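Local coordinates for ubiquitin-conjugating enzyme E2-21 kDa (Pichia angusta, PDB 5NL8), which probably carries ubiquitin as a cysteine thioester and attaches it to other proteins, serving peroxisome biogenesis as the E2 enzyme PEX4, at residues A48-P53 against A141-L146; Q55-D60 against A170-V175; W63-D68 against P78-V83; P109-N114 against A147-L152; E119-I124 against P151-N156. One frame throughout, in Å; residues are numbered along the deposited sequence.

Contact 1: A48-P53 against A141-L146; sequences AVIRGP and AIVVLL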
# COMPACT_ATOMS: atom_id res chain seq x y z
N ALA A 48 3.31 -6.90 1.33
CA ALA A 48 1.98 -6.77 1.93
C ALA A 48 0.90 -6.60 0.88
O ALA A 48 1.18 -6.26 -0.27
CB ALA A 48 1.95 -5.60 2.91
N VAL A 49 -0.35 -6.85 1.28
CA VAL A 49 -1.50 -6.61 0.42
C VAL A 49 -2.55 -5.83 1.19
O VAL A 49 -2.96 -6.25 2.28
CB VAL A 49 -2.12 -7.92 -0.11
CG1 VAL A 49 -3.39 -7.64 -0.89
CG2 VAL A 49 -1.12 -8.69 -0.97
N ILE A 50 -2.98 -4.69 0.63
CA ILE A 50 -3.99 -3.85 1.28
C ILE A 50 -5.19 -3.55 0.38
O ILE A 50 -5.08 -3.55 -0.85
CB ILE A 50 -3.41 -2.49 1.75
CG1 ILE A 50 -2.90 -1.67 0.55
CG2 ILE A 50 -2.31 -2.70 2.77
CD1 ILE A 50 -2.48 -0.25 0.91
N ARG A 51 -6.34 -3.30 1.01
CA ARG A 51 -7.57 -2.97 0.31
C ARG A 51 -7.85 -1.47 0.40
O ARG A 51 -7.65 -0.86 1.44
CB ARG A 51 -8.75 -3.76 0.88
CG ARG A 51 -10.11 -3.40 0.29
CD ARG A 51 -11.24 -4.26 0.88
NE ARG A 51 -11.16 -5.66 0.45
CZ ARG A 51 -10.84 -6.67 1.25
NH1 ARG A 51 -10.56 -6.45 2.53
NH2 ARG A 51 -10.80 -7.91 0.77
N GLY A 52 -8.30 -0.88 -0.71
CA GLY A 52 -8.70 0.51 -0.72
C GLY A 52 -9.85 0.77 0.24
O GLY A 52 -10.83 0.03 0.26
N PRO A 53 -9.72 1.83 1.05
CA PRO A 53 -10.68 2.14 2.12
C PRO A 53 -12.06 2.52 1.61
O PRO A 53 -12.19 3.03 0.49
CB PRO A 53 -10.03 3.32 2.85
CG PRO A 53 -9.17 3.96 1.81
CD PRO A 53 -8.65 2.83 0.96
N ALA A 141 -1.62 3.29 8.35
CA ALA A 141 -1.32 4.66 7.96
C ALA A 141 -1.38 4.85 6.44
O ALA A 141 -1.84 5.89 5.96
CB ALA A 141 0.06 5.06 8.47
N ILE A 142 -0.92 3.86 5.69
CA ILE A 142 -0.98 3.96 4.23
C ILE A 142 -2.41 3.84 3.69
O ILE A 142 -2.81 4.57 2.77
CB ILE A 142 -0.07 2.92 3.57
CG1 ILE A 142 1.37 3.38 3.63
CG2 ILE A 142 -0.47 2.68 2.12
CD1 ILE A 142 2.32 2.30 4.00
N VAL A 143 -3.17 2.92 4.28
CA VAL A 143 -4.59 2.80 3.93
C VAL A 143 -5.31 4.13 4.20
O VAL A 143 -6.15 4.57 3.42
CB VAL A 143 -5.28 1.66 4.70
CG1 VAL A 143 -6.77 1.64 4.40
CG2 VAL A 143 -4.65 0.33 4.35
N VAL A 144 -4.96 4.77 5.32
CA VAL A 144 -5.48 6.10 5.63
C VAL A 144 -5.08 7.10 4.55
O VAL A 144 -5.90 7.89 4.09
CB VAL A 144 -4.96 6.60 7.00
CG1 VAL A 144 -5.28 8.08 7.19
CG2 VAL A 144 -5.55 5.77 8.14
N LEU A 145 -3.81 7.05 4.16
CA LEU A 145 -3.28 7.95 3.14
C LEU A 145 -4.06 7.86 1.84
O LEU A 145 -4.25 8.87 1.15
CB LEU A 145 -1.80 7.66 2.87
CG LEU A 145 -1.14 8.52 1.80
CD1 LEU A 145 -1.15 9.99 2.21
CD2 LEU A 145 0.28 8.04 1.51
N LEU A 146 -4.52 6.66 1.50
CA LEU A 146 -5.35 6.50 0.30
C LEU A 146 -6.64 7.33 0.38
O LEU A 146 -7.15 7.79 -0.64
CB LEU A 146 -5.69 5.03 0.07
CG LEU A 146 -4.56 4.15 -0.48
CD1 LEU A 146 -5.06 2.75 -0.83
CD2 LEU A 146 -3.90 4.81 -1.68
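Ile-50 overlaps Val-143 and Ile-142 on the helix, its CB and CG2 meeting Val-143 while CD1 goes on to Ile-142. Its CB lies 4.0 Å from CG2 of Val-143, the two side chains sliding past each other in opposite directions. Its terminal CD1 meets CG2 of Ile-142 at 3.8 Å, and here the side chains cross at about a right angle. CG1 of Ile-50 stands between the backbone N and the carbonyl carbon (chi1 63°), which carries CD1 on toward the helix, where CD1 of Leu-146 follows more loosely at 4.3 Å. Pro-53 makes the second half of the contact by resting its ring on the turn from Val-143 to Leu-146. Ring atom CD packs on CB of Leu-146 at 3.8 Å, CB approaches CG1 of Val-143 at 4.0 Å, and CG comes within 3.5 Å of the carbonyl O of Val-143. Val-143 thus divides its methyls, with CG1 facing Pro-53 and CG2 facing Ile-50. With a glycine in place of Pro-53 the ring is gone, which would probably open a gap over Leu-146 CB and let the chain beyond Gly-52 flex. The axes of strand 48-51 and helix 141-146 approach to 9.3 Å at 39°, a spacing that side chains largely bridge, with the Val-143 carbonyl and the Gly-52 backbone also in contact. In the surrounding fold, Ile-50 also touches Leu-65 on the adjacent strand 62-68, while Ile-142 and Leu-146 reach Phe-82 on strand 79-82, so that helix 135-147 lies across several strands of the antiparallel sheet.

Contact 2: Q55-D60 against A170-V175; sequences QSPFED and AYKDLV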
# COMPACT_ATOMS: atom_id res chain seq x y z
N GLN A 55 -15.59 4.22 0.78
CA GLN A 55 -16.08 5.55 0.42
C GLN A 55 -14.98 6.43 -0.18
O GLN A 55 -15.14 7.64 -0.31
CB GLN A 55 -16.72 6.23 1.64
CG GLN A 55 -17.96 5.50 2.13
CD GLN A 55 -18.68 6.22 3.26
OE1 GLN A 55 -18.12 6.44 4.34
NE2 GLN A 55 -19.93 6.59 3.02
N SER A 56 -13.87 5.80 -0.56
CA SER A 56 -12.83 6.47 -1.33
C SER A 56 -12.89 5.95 -2.76
O SER A 56 -13.48 4.90 -3.01
CB SER A 56 -11.45 6.24 -0.71
OG SER A 56 -11.03 4.90 -0.89
N PRO A 57 -12.30 6.68 -3.72
CA PRO A 57 -12.30 6.14 -5.08
C PRO A 57 -11.48 4.85 -5.21
O PRO A 57 -11.57 4.17 -6.23
CB PRO A 57 -11.67 7.27 -5.91
CG PRO A 57 -10.97 8.14 -4.91
CD PRO A 57 -11.78 8.05 -3.66
N PHE A 58 -10.70 4.52 -4.18
CA PHE A 58 -9.87 3.33 -4.20
C PHE A 58 -10.59 2.10 -3.65
O PHE A 58 -10.02 1.01 -3.61
CB PHE A 58 -8.58 3.55 -3.40
CG PHE A 58 -7.73 4.69 -3.90
CD1 PHE A 58 -6.78 4.48 -4.89
CD2 PHE A 58 -7.88 5.96 -3.38
CE1 PHE A 58 -6.00 5.52 -5.35
CE2 PHE A 58 -7.10 7.01 -3.85
CZ PHE A 58 -6.16 6.79 -4.83
N GLU A 59 -11.85 2.27 -3.23
CA GLU A 59 -12.56 1.21 -2.51
C GLU A 59 -12.75 -0.06 -3.34
O GLU A 59 -12.86 -0.01 -4.56
CB GLU A 59 -13.94 1.71 -2.04
CG GLU A 59 -14.96 1.89 -3.15
CD GLU A 59 -16.33 2.31 -2.63
OE1 GLU A 59 -17.28 2.38 -3.43
OE2 GLU A 59 -16.46 2.56 -1.41
N ASP A 60 -12.76 -1.20 -2.64
CA ASP A 60 -12.99 -2.51 -3.25
C ASP A 60 -11.98 -2.85 -4.36
O ASP A 60 -12.36 -3.30 -5.44
CB ASP A 60 -14.41 -2.61 -3.81
CG ASP A 60 -15.45 -2.70 -2.71
OD1 ASP A 60 -15.17 -3.32 -1.66
OD2 ASP A 60 -16.56 -2.15 -2.89
N ALA A 170 -13.11 13.99 -11.83
CA ALA A 170 -12.00 13.61 -12.70
C ALA A 170 -11.02 12.69 -11.96
O ALA A 170 -10.53 11.71 -12.52
CB ALA A 170 -11.29 14.84 -13.22
N TYR A 171 -10.76 13.04 -10.71
CA TYR A 171 -9.95 12.23 -9.79
C TYR A 171 -10.49 10.79 -9.71
O TYR A 171 -9.79 9.82 -10.05
CB TYR A 171 -9.97 12.90 -8.41
CG TYR A 171 -8.97 12.41 -7.39
CD1 TYR A 171 -9.24 11.31 -6.59
CD2 TYR A 171 -7.77 13.09 -7.19
CE1 TYR A 171 -8.33 10.88 -5.64
CE2 TYR A 171 -6.86 12.67 -6.25
CZ TYR A 171 -7.14 11.56 -5.47
OH TYR A 171 -6.24 11.13 -4.53
N LYS A 172 -11.75 10.69 -9.28
CA LYS A 172 -12.44 9.41 -9.17
C LYS A 172 -12.41 8.62 -10.48
O LYS A 172 -12.11 7.43 -10.48
CB LYS A 172 -13.89 9.62 -8.73
CG LYS A 172 -14.08 9.88 -7.24
CD LYS A 172 -15.53 10.22 -6.93
CE LYS A 172 -15.71 10.67 -5.49
NZ LYS A 172 -15.07 9.74 -4.52
N ASP A 173 -12.72 9.29 -11.58
CA ASP A 173 -12.76 8.66 -12.89
C ASP A 173 -11.40 8.10 -13.30
O ASP A 173 -11.32 7.02 -13.90
CB ASP A 173 -13.25 9.65 -13.95
CG ASP A 173 -14.74 9.90 -13.88
OD1 ASP A 173 -15.26 10.64 -14.74
OD2 ASP A 173 -15.39 9.35 -12.97
N LEU A 174 -10.34 8.84 -12.99
CA LEU A 174 -8.99 8.40 -13.30
C LEU A 174 -8.64 7.13 -12.51
O LEU A 174 -8.20 6.12 -13.08
CB LEU A 174 -7.99 9.52 -13.01
CG LEU A 174 -6.81 9.70 -13.97
CD1 LEU A 174 -7.27 9.65 -15.42
CD2 LEU A 174 -6.11 11.01 -13.68
N VAL A 175 -8.85 7.19 -11.19
CA VAL A 175 -8.57 6.02 -10.34
C VAL A 175 -9.35 4.80 -10.83
O VAL A 175 -8.79 3.71 -10.99
CB VAL A 175 -8.90 6.30 -8.86
CG1 VAL A 175 -8.59 5.08 -8.02
CG2 VAL A 175 -8.11 7.50 -8.36
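A type I beta turn from Ser-56 to Glu-59, closed by Glu-59 N to Ser-56 O at 3.1 Å, presents Pro-57 to the helix so that its CA lies 5.2 Å from CA of Lys-172. The Pro-57 ring lies against Tyr-171 and Lys-172, with CB also near CB of Val-175. Its CG meets CE1 of Tyr-171 at 3.9 Å, in the plane of the phenol ring and at its edge, and its CB packs on CG of Lys-172 at 3.8 Å. Phe-58 is approached differently. CG1 of Val-175 stands over one ring face, 4.1 Å from the centroid and 29° off the normal, a CH-pi contact, while OH of Tyr-171 lies at the ring edge. The same CG1, anti to the backbone N of Val-175 (chi1 -180°), also touches O of Pro-57 at 3.6 Å. An alanine in place of Phe-58 lacks this ring, and Val-175 CG1 would probably lose the aromatic face beneath it, opening a gap beside Tyr-171. Within the fold, the loop between strands 45-51 and 62-68 is thereby packed on helix 168-181, whose Tyr-171 and Val-175 also touch Met-159 of helix 157-164, and Phe-58 reaches Met-108.

Contact 3: W63-D68 against P78-V83; sequences WKLEID and PKIKFV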
# COMPACT_ATOMS: atom_id res chain seq x y z
N TRP A 63 -4.09 -3.62 -3.57
CA TRP A 63 -2.76 -3.22 -4.00
C TRP A 63 -1.67 -3.95 -3.22
O TRP A 63 -1.85 -4.31 -2.05
CB TRP A 63 -2.56 -1.71 -3.85
CG TRP A 63 -3.18 -0.92 -4.94
CD1 TRP A 63 -2.59 -0.54 -6.11
CD2 TRP A 63 -4.51 -0.40 -4.98
NE1 TRP A 63 -3.47 0.19 -6.88
CE2 TRP A 63 -4.66 0.29 -6.20
CE3 TRP A 63 -5.59 -0.44 -4.10
CZ2 TRP A 63 -5.85 0.92 -6.57
CZ3 TRP A 63 -6.78 0.19 -4.46
CH2 TRP A 63 -6.89 0.86 -5.68
N LYS A 64 -0.53 -4.15 -3.88
CA LYS A 64 0.62 -4.81 -3.27
C LYS A 64 1.64 -3.77 -2.84
O LYS A 64 1.81 -2.73 -3.48
CB LYS A 64 1.24 -5.81 -4.24
CG LYS A 64 1.69 -7.12 -3.62
CD LYS A 64 1.31 -8.30 -4.51
CE LYS A 64 1.70 -9.64 -3.90
NZ LYS A 64 3.18 -9.79 -3.77
N LEU A 65 2.33 -4.06 -1.74
CA LEU A 65 3.31 -3.15 -1.18
C LEU A 65 4.61 -3.88 -0.90
O LEU A 65 4.61 -5.07 -0.57
CB LEU A 65 2.80 -2.52 0.12
CG LEU A 65 1.53 -1.69 0.13
CD1 LEU A 65 1.16 -1.36 1.56
CD2 LEU A 65 1.71 -0.41 -0.67
N GLU A 66 5.72 -3.15 -1.03
CA GLU A 66 7.02 -3.64 -0.61
C GLU A 66 7.58 -2.73 0.48
O GLU A 66 7.52 -1.50 0.38
CB GLU A 66 7.97 -3.73 -1.80
CG GLU A 66 9.38 -4.16 -1.42
CD GLU A 66 10.27 -4.34 -2.63
OE1 GLU A 66 9.77 -4.77 -3.69
OE2 GLU A 66 11.48 -4.03 -2.52
N ILE A 67 8.11 -3.36 1.53
CA ILE A 67 8.56 -2.65 2.72
C ILE A 67 10.00 -3.00 3.06
O ILE A 67 10.34 -4.15 3.26
CB ILE A 67 7.67 -2.99 3.93
CG1 ILE A 67 6.21 -2.70 3.62
CG2 ILE A 67 8.12 -2.21 5.15
CD1 ILE A 67 5.25 -3.68 4.25
N ASP A 68 10.84 -1.97 3.13
CA ASP A 68 12.24 -2.14 3.50
C ASP A 68 12.46 -1.61 4.91
O ASP A 68 12.09 -0.48 5.23
CB ASP A 68 13.16 -1.43 2.51
CG ASP A 68 13.04 -2.01 1.10
OD1 ASP A 68 11.96 -2.53 0.75
OD2 ASP A 68 14.03 -1.94 0.34
N PRO A 78 9.99 2.44 8.45
CA PRO A 78 10.21 1.64 7.24
C PRO A 78 10.06 2.47 5.98
O PRO A 78 9.30 3.44 5.99
CB PRO A 78 9.11 0.57 7.31
CG PRO A 78 8.62 0.59 8.73
CD PRO A 78 8.80 2.00 9.20
N LYS A 79 10.78 2.11 4.92
CA LYS A 79 10.55 2.72 3.61
C LYS A 79 9.57 1.85 2.86
O LYS A 79 9.73 0.63 2.78
CB LYS A 79 11.86 2.88 2.84
CG LYS A 79 12.78 3.96 3.37
CD LYS A 79 14.04 4.09 2.54
CE LYS A 79 15.06 5.00 3.20
NZ LYS A 79 16.43 4.82 2.63
N ILE A 80 8.52 2.45 2.30
CA ILE A 80 7.45 1.67 1.71
C ILE A 80 7.12 2.16 0.31
O ILE A 80 7.10 3.36 0.05
CB ILE A 80 6.19 1.71 2.61
CG1 ILE A 80 6.54 1.17 4.00
CG2 ILE A 80 5.05 0.92 1.99
CD1 ILE A 80 5.39 1.12 4.97
N LYS A 81 6.88 1.22 -0.60
CA LYS A 81 6.48 1.58 -1.96
C LYS A 81 5.37 0.67 -2.48
O LYS A 81 5.26 -0.49 -2.06
CB LYS A 81 7.68 1.53 -2.91
CG LYS A 81 8.16 0.11 -3.25
CD LYS A 81 9.24 0.13 -4.32
CE LYS A 81 9.63 -1.29 -4.73
NZ LYS A 81 10.73 -1.31 -5.74
N PHE A 82 4.55 1.19 -3.39
CA PHE A 82 3.59 0.38 -4.11
C PHE A 82 4.29 -0.43 -5.21
O PHE A 82 5.24 0.04 -5.83
CB PHE A 82 2.49 1.25 -4.74
CG PHE A 82 1.47 1.73 -3.75
CD1 PHE A 82 1.68 2.89 -3.03
CD2 PHE A 82 0.30 1.02 -3.54
CE1 PHE A 82 0.74 3.34 -2.11
CE2 PHE A 82 -0.64 1.45 -2.63
CZ PHE A 82 -0.42 2.62 -1.91
N VAL A 83 3.81 -1.65 -5.43
CA VAL A 83 4.31 -2.47 -6.53
C VAL A 83 3.66 -2.05 -7.84
O VAL A 83 2.47 -2.26 -8.06
CB VAL A 83 4.03 -3.97 -6.28
CG1 VAL A 83 4.47 -4.79 -7.49
CG2 VAL A 83 4.74 -4.44 -5.01
O HOH W 1 0.06 -2.96 -6.59
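The Phe-82 ring has CD2 of Leu-65 over one face, 3.6 Å from the centroid and 15° off the ring normal, a CH-pi contact. CB of Trp-63 lies in the ring plane at its edge, 3.9 Å from CE2 of Phe-82. Phe-82 in turn points an edge toward the face of the Trp-63 five-membered ring in an offset edge-to-face pair, with centroids 5.7 Å apart and planes at 89°. Leu-65 and Phe-82 form a non-hydrogen-bonded antiparallel pair and lie side by side, as do Ile-67 and Ile-80 on the same sheet face, where their CG1 atoms are 3.9 Å apart. On the other face, Glu-66 and Lys-81 run alongside each other. OE1 of Glu-66 stays 4.1 Å from NZ of Lys-81, too far for a salt bridge, and its OE2 pairs instead with Arg-45. The backbone supports this register: Glu-66 N to Lys-81 O measures 2.9 Å, Lys-81 N to Glu-66 O 3.0 Å, and Asp-68 and Lys-79 likewise exchange two bonds. At the far end, a water accepts from Lys-64 N and donates to Val-83 O, continuing the link beyond the bond from Val-83 N to Lys-64 O. The alternating hydrogen-bonded and non-hydrogen-bonded pairs are those of a regular antiparallel hairpin, here the last two strands of the four-stranded meander of the ubiquitin-conjugating fold, whose face bearing Leu-65, Ile-67, Ile-80 and Phe-82 packs on helix 135-147.

Contact 4: P109-N114 against A147-L152; sequences PHPNVN and ANPEPL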
# COMPACT_ATOMS: atom_id res chain seq x y z
N PRO A 109 -2.23 5.62 -9.06
CA PRO A 109 -2.35 7.06 -9.28
C PRO A 109 -2.80 7.78 -8.01
O PRO A 109 -3.94 7.66 -7.57
CB PRO A 109 -3.41 7.16 -10.38
CG PRO A 109 -4.27 5.98 -10.17
CD PRO A 109 -3.41 4.89 -9.58
N HIS A 110 -1.88 8.54 -7.42
CA HIS A 110 -2.13 9.17 -6.14
C HIS A 110 -1.18 10.35 -5.97
O HIS A 110 -0.01 10.26 -6.35
CB HIS A 110 -1.96 8.16 -5.00
CG HIS A 110 -2.34 8.69 -3.65
ND1 HIS A 110 -1.53 9.53 -2.92
CD2 HIS A 110 -3.44 8.48 -2.89
CE1 HIS A 110 -2.11 9.82 -1.77
NE2 HIS A 110 -3.27 9.19 -1.73
N PRO A 111 -1.68 11.46 -5.41
CA PRO A 111 -0.89 12.67 -5.18
C PRO A 111 0.45 12.45 -4.47
O PRO A 111 1.41 13.16 -4.78
CB PRO A 111 -1.82 13.51 -4.30
CG PRO A 111 -3.19 13.13 -4.78
CD PRO A 111 -3.11 11.66 -5.10
N ASN A 112 0.53 11.48 -3.57
CA ASN A 112 1.75 11.26 -2.80
C ASN A 112 2.55 10.02 -3.23
O ASN A 112 3.34 9.49 -2.46
CB ASN A 112 1.42 11.15 -1.30
CG ASN A 112 0.66 12.36 -0.78
OD1 ASN A 112 -0.53 12.27 -0.48
ND2 ASN A 112 1.35 13.48 -0.66
N VAL A 113 2.33 9.57 -4.46
CA VAL A 113 3.01 8.38 -4.97
C VAL A 113 3.64 8.62 -6.34
O VAL A 113 3.00 9.16 -7.25
CB VAL A 113 2.03 7.18 -5.08
CG1 VAL A 113 2.70 5.98 -5.74
CG2 VAL A 113 1.49 6.79 -3.71
N ASN A 114 4.91 8.23 -6.48
CA ASN A 114 5.60 8.24 -7.77
C ASN A 114 4.97 7.22 -8.71
O ASN A 114 5.04 6.02 -8.47
CB ASN A 114 7.09 7.95 -7.58
CG ASN A 114 7.91 8.15 -8.85
OD1 ASN A 114 7.57 7.64 -9.91
ND2 ASN A 114 9.00 8.89 -8.73
N ALA A 147 -7.15 7.53 1.59
CA ALA A 147 -8.38 8.31 1.78
C ALA A 147 -8.10 9.78 2.10
O ALA A 147 -8.96 10.63 1.92
CB ALA A 147 -9.24 7.69 2.88
N ASN A 148 -6.89 10.08 2.57
CA ASN A 148 -6.54 11.45 2.94
C ASN A 148 -5.20 11.90 2.39
O ASN A 148 -4.21 11.94 3.12
CB ASN A 148 -6.53 11.61 4.46
CG ASN A 148 -7.84 11.22 5.09
OD1 ASN A 148 -8.01 10.09 5.55
ND2 ASN A 148 -8.79 12.16 5.12
N PRO A 149 -5.15 12.25 1.10
CA PRO A 149 -3.91 12.74 0.50
C PRO A 149 -3.53 14.11 1.04
O PRO A 149 -4.40 14.86 1.46
CB PRO A 149 -4.24 12.82 -1.00
CG PRO A 149 -5.50 12.02 -1.18
CD PRO A 149 -6.24 12.16 0.11
N GLU A 150 -2.24 14.42 1.05
CA GLU A 150 -1.79 15.76 1.39
C GLU A 150 -1.08 16.41 0.20
O GLU A 150 0.04 16.03 -0.15
CB GLU A 150 -0.87 15.74 2.61
CG GLU A 150 0.14 14.61 2.64
CD GLU A 150 -0.15 13.61 3.74
OE1 GLU A 150 0.77 13.32 4.54
OE2 GLU A 150 -1.29 13.12 3.81
N PRO A 151 -1.74 17.39 -0.42
CA PRO A 151 -1.19 18.11 -1.58
C PRO A 151 0.04 18.95 -1.22
O PRO A 151 0.59 19.63 -2.09
CB PRO A 151 -2.35 19.01 -2.02
CG PRO A 151 -3.21 19.16 -0.81
CD PRO A 151 -3.10 17.85 -0.09
N LEU A 152 0.47 18.91 0.04
CA LEU A 152 1.68 19.60 0.46
C LEU A 152 2.94 18.93 -0.09
O LEU A 152 3.88 19.62 -0.49
CB LEU A 152 1.76 19.65 1.99
CG LEU A 152 0.91 20.70 2.71
CD1 LEU A 152 1.46 20.99 4.10
CD2 LEU A 152 0.81 21.98 1.90
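Both ends of the Asn-112 amide are held by the loop that follows helix 135-147. Its ND2 donates to O of Glu-150 over 2.9 Å, at 164° at the hydrogen, with the acceptor close to the amide plane. The same nitrogen is also hydrogen-bonded to Ser-153 O, so two carbonyls of one loop grip it. OD1 accepts from N of Glu-150 at 3.1 Å, the donor lying in the carbonyl plane on a lone pair. Asn-112 therefore meets both the N-H and the C=O of Glu-150, a paired grip that should fix the amide's rotation and tell its oxygen from its nitrogen. CG of Asn-112 is anti to its carbonyl carbon (chi1 -56°), which directs the amide across to that loop. Beside it, Pro-149 packs against two rings. CG of Pro-149 lies 3.6 Å from NE2 of His-110, in an oblique approach, and CB of Pro-149 is 3.9 Å from CG of Pro-111. The imidazole is held as well: ND1 of His-110 accepts from Asn-112 N at 2.9 Å, and NE2 bonds to Leu-145 O. Within the type I turn from His-110 to Val-113, the bond to ND1 lets the histidine position the asparagine's backbone, as a second shell. His-110, Pro-111 and Asn-112 form the His-Pro-Asn signature of ubiquitin-conjugating enzymes, whose asparagine side chain lies about 5 Å from that of the predicted active-site Cys-121 and probably, as proposed for relatives, stabilises the oxyanion formed at the thioester or holds the loop in shape.

Contact 5: E119-I124 against P151-N156; sequences EICLDI and PLSPLN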
# COMPACT_ATOMS: atom_id res chain seq x y z
N GLU A 119 7.08 4.72 -5.35
CA GLU A 119 7.58 5.26 -4.10
C GLU A 119 6.56 6.18 -3.42
O GLU A 119 5.95 7.04 -4.07
CB GLU A 119 8.89 6.01 -4.31
CG GLU A 119 9.48 6.60 -3.04
CD GLU A 119 10.80 7.32 -3.27
OE1 GLU A 119 11.22 7.43 -4.44
OE2 GLU A 119 11.41 7.77 -2.28
N ILE A 120 6.39 5.99 -2.12
CA ILE A 120 5.57 6.87 -1.30
C ILE A 120 6.48 7.91 -0.66
O ILE A 120 7.57 7.58 -0.19
CB ILE A 120 4.82 6.08 -0.21
CG1 ILE A 120 4.06 4.90 -0.83
CG2 ILE A 120 3.87 7.00 0.56
CD1 ILE A 120 3.42 4.00 0.20
N CYS A 121 6.04 9.16 -0.65
CA CYS A 121 6.83 10.26 -0.11
C CYS A 121 7.23 10.00 1.35
O CYS A 121 6.38 9.67 2.18
CB CYS A 121 6.08 11.58 -0.24
SG CYS A 121 7.11 13.06 -0.08
N LEU A 122 8.51 10.16 1.64
CA LEU A 122 9.07 9.91 2.97
C LEU A 122 8.44 10.80 4.05
O LEU A 122 8.44 10.44 5.23
CB LEU A 122 10.59 10.11 2.95
CG LEU A 122 11.38 9.16 2.05
CD1 LEU A 122 12.74 9.75 1.69
CD2 LEU A 122 11.55 7.80 2.72
N ASP A 123 7.93 11.95 3.63
CA ASP A 123 7.28 12.90 4.53
C ASP A 123 6.17 12.25 5.34
O ASP A 123 6.08 12.45 6.55
CB ASP A 123 6.70 14.08 3.75
CG ASP A 123 7.77 15.01 3.21
OD1 ASP A 123 8.94 14.58 3.10
OD2 ASP A 123 7.43 16.17 2.88
N ILE A 124 5.34 11.46 4.67
CA ILE A 124 4.15 10.87 5.28
C ILE A 124 4.49 10.12 6.57
O ILE A 124 3.87 10.35 7.60
CB ILE A 124 3.43 9.91 4.30
CG1 ILE A 124 2.62 10.70 3.26
CG2 ILE A 124 2.49 8.98 5.05
CD1 ILE A 124 3.43 11.26 2.12
N PRO A 151 -1.74 17.39 -0.42
CA PRO A 151 -1.19 18.11 -1.58
C PRO A 151 0.04 18.95 -1.22
O PRO A 151 0.59 19.63 -2.09
CB PRO A 151 -2.35 19.01 -2.02
CG PRO A 151 -3.21 19.16 -0.81
CD PRO A 151 -3.10 17.85 -0.09
N LEU A 152 0.47 18.91 0.04
CA LEU A 152 1.68 19.60 0.46
C LEU A 152 2.94 18.93 -0.09
O LEU A 152 3.88 19.62 -0.49
CB LEU A 152 1.76 19.65 1.99
CG LEU A 152 0.91 20.70 2.71
CD1 LEU A 152 1.46 20.99 4.10
CD2 LEU A 152 0.81 21.98 1.90
N SER A 153 2.96 17.60 -0.12
CA SER A 153 4.13 16.86 -0.58
C SER A 153 3.82 15.91 -1.74
O SER A 153 3.76 14.70 -1.55
CB SER A 153 4.73 16.08 0.59
OG SER A 153 3.72 15.54 1.43
N PRO A 154 3.65 16.47 -2.95
CA PRO A 154 3.22 15.70 -4.12
C PRO A 154 4.36 15.00 -4.88
O PRO A 154 5.44 15.56 -5.03
CB PRO A 154 2.58 16.77 -5.01
CG PRO A 154 3.39 17.99 -4.72
CD PRO A 154 3.80 17.90 -3.26
N LEU A 155 4.08 13.79 -5.35
CA LEU A 155 4.99 13.08 -6.25
C LEU A 155 4.29 12.88 -7.59
O LEU A 155 4.92 12.50 -8.58
CB LEU A 155 5.43 11.74 -5.67
CG LEU A 155 6.21 11.79 -4.36
CD1 LEU A 155 6.68 10.40 -3.95
CD2 LEU A 155 7.39 12.74 -4.47
N ASN A 156 2.98 13.11 -7.60
CA ASN A 156 2.20 13.12 -8.83
C ASN A 156 1.50 14.47 -8.96
O ASN A 156 0.53 14.73 -8.26
CB ASN A 156 1.19 11.97 -8.85
CG ASN A 156 0.44 11.85 -10.18
OD1 ASN A 156 0.07 12.85 -10.79
ND2 ASN A 156 0.20 10.62 -10.61
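Cys-121 packs side-on against Leu-155 and Ser-153, and Asp-123 meets Ser-153 next to it. SG of Cys-121 is swung anti to its own backbone N (chi1 -162°) and lies 3.9 Å from CB of Ser-153, while CB of Cys-121 touches CD1 of Leu-155 at 3.9 Å. The sulfur thus lies by Ser-153, whereas CB sits between Leu-155 CD1 and Ser-153 O. That leucine methyl lies against the backbone leading into the cysteine: CD1 of Leu-155 is 3.6 Å from N of Cys-121 and 3.4 Å from O of Glu-119. CG of Leu-155 lies anti to its carbonyl carbon (chi1 -62°), which points the branch at the peptide. Asp-123 approaches Ser-153 from the first turn of the helix, its OD2 3.5 Å from CB of Ser-153. The two oxygens are not bonded, because OG of Ser-153 stays 4.0 Å from OD2 of Asp-123; van der Waals contact carries this end. Cys-121, predicted to form the glycyl thioester, therefore has a wall of Leu-155 and Ser-153 along one side. Its backbone is linked by hydrogen bonding to that of Asn-112. In the wider fold, Ile-120 packs against Ile-80 and Phe-82 of strand 79-82 and against Ile-142 of helix 135-147, Ile-124 meets Leu-145 of that helix, and Asn-156 caps helix 157-164 through Met-159 N.

In the fold
From the N terminus, strand 45-51 opens contact 1, which closes at helix 135-147, and the loop after that strand opens contact 2, which closes last, at helix 168-181; these two cross. Contact 3, the hairpin of strands 62-68 and 79-82, closes early and is nested in both, before contacts 4 and 5 open. Those two end on the same loop, sharing Pro-151 and Leu-152, each crosses contact 1, and both are nested in contact 2. Contact 1 ties the sheet to helix 135-147, contact 3 pairs two strands of that sheet, contact 4 joins the His-Pro-Asn loop, and contact 5 the cysteine-bearing segment, to the loop after that helix, and contact 2 adds the C-terminal helical region.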